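Side-chain contact in hypothetical conserved protein (Geobacillus kaustophilus, PDB 2PCS), which is of unknown function but, as a CoxG-family member of the Bet v 1-like clan with an unidentified molecule bound, probably holds a small ligand: residues I95-T98 with C104-L107. Residues are numbered along the deposited sequence; the frame is centred on the assembly and turned at random.
Sequences IDLT and CTQL
Leu-97 and Leu-107 face one another as a non-hydrogen-bonded pair of antiparallel strands, their side chains angled across each other on the same face of the sheet. The methyl CD2 of Leu-97 does most of the touching: it lies 3.6 Å from CD1 of Leu-107 and also meets CB and CG of that residue. Leu-107 swings CG to the side opposite its backbone N (chi1 -169°), which brings the branch point to a second neighbour, Ile-95, whose CG2 comes within 4.0 Å of Leu-107 CG. CG2 of Thr-105 completes the apolar row, 4.0 Å from Leu-97 CD2. These strands, 87-99 and 104-116, form a hairpin in the antiparallel sheet of a Bet v 1-like fold, and helix 15-22 packs over this end of it, Val-15 and Val-18 against Leu-97 and Leu-22 against Leu-107. Ile-95 also lies close to the unidentified bound ligand. Were Leu-107 cut back to an alanine, Leu-97 CD2 and Ile-95 CG2 would probably lose their contacts with its CG and methyls, with a gap likely beside Leu-22. On the other face Thr-98 and Gln-106 extend alongside each other in a common direction, with Thr-98 CB 3.9 Å from Gln-106 OE1. Their backbones exchange two hydrogen bonds, Thr-98 N to Gln-106 O (2.8 Å) and the straighter Gln-106 N to Thr-98 O (166° at the hydrogen). A water bridges Thr-98 OG1, 2.7 Å away, and Gln-106 O.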
# COMPACT_ATOMS: atom_id res chain seq x y z
N ILE A 95 5.78 -7.32 -3.07
CA ILE A 95 6.77 -6.29 -3.05
C ILE A 95 8.21 -6.88 -3.02
O ILE A 95 8.53 -7.75 -2.19
CB ILE A 95 6.58 -5.38 -1.84
CG1 ILE A 95 5.27 -4.57 -1.93
CG2 ILE A 95 7.72 -4.44 -1.65
CD1 ILE A 95 4.10 -5.32 -1.44
N ASP A 96 9.09 -6.35 -3.87
CA ASP A 96 10.49 -6.74 -3.91
C ASP A 96 11.36 -5.49 -3.81
O ASP A 96 11.07 -4.46 -4.46
CB ASP A 96 10.77 -7.52 -5.19
CG ASP A 96 10.12 -8.91 -5.17
OD1 ASP A 96 10.52 -9.74 -4.33
OD2 ASP A 96 9.21 -9.20 -6.00
N LEU A 97 12.37 -5.56 -2.94
CA LEU A 97 13.34 -4.49 -2.87
C LEU A 97 14.64 -4.94 -3.59
O LEU A 97 15.13 -6.09 -3.40
CB LEU A 97 13.58 -4.06 -1.42
CG LEU A 97 12.42 -3.53 -0.57
CD1 LEU A 97 12.90 -3.11 0.81
CD2 LEU A 97 11.82 -2.34 -1.25
N THR A 98 15.14 -4.05 -4.44
CA THR A 98 16.36 -4.28 -5.22
C THR A 98 17.34 -3.14 -5.06
O THR A 98 17.00 -2.01 -5.37
CB THR A 98 16.03 -4.43 -6.67
OG1 THR A 98 15.32 -5.65 -6.82
CG2 THR A 98 17.25 -4.55 -7.49
N CYS A 104 20.86 3.55 -3.11
CA CYS A 104 19.57 3.66 -3.81
C CYS A 104 18.87 2.30 -3.99
O CYS A 104 19.49 1.30 -4.37
CB CYS A 104 19.80 4.32 -5.17
SG CYS A 104 18.31 4.76 -6.17
N THR A 105 17.56 2.29 -3.74
CA THR A 105 16.78 1.06 -3.78
C THR A 105 15.66 1.16 -4.79
O THR A 105 14.96 2.14 -4.86
CB THR A 105 16.23 0.77 -2.38
OG1 THR A 105 17.28 0.22 -1.60
CG2 THR A 105 15.05 -0.23 -2.35
N GLN A 106 15.48 0.12 -5.55
CA GLN A 106 14.32 0.05 -6.37
C GLN A 106 13.27 -0.88 -5.71
O GLN A 106 13.50 -2.09 -5.52
CB GLN A 106 14.71 -0.45 -7.74
CG GLN A 106 13.64 -0.41 -8.71
CD GLN A 106 13.84 -1.47 -9.77
OE1 GLN A 106 14.06 -2.66 -9.47
NE2 GLN A 106 13.73 -1.06 -11.03
N LEU A 107 12.11 -0.31 -5.42
CA LEU A 107 10.95 -1.07 -5.01
C LEU A 107 10.07 -1.42 -6.24
O LEU A 107 9.66 -0.54 -6.97
CB LEU A 107 10.15 -0.27 -3.97
CG LEU A 107 9.04 -1.02 -3.24
CD1 LEU A 107 8.81 -0.40 -1.92
CD2 LEU A 107 7.77 -1.08 -4.09
O HOH W 1 12.89 -4.43 -7.06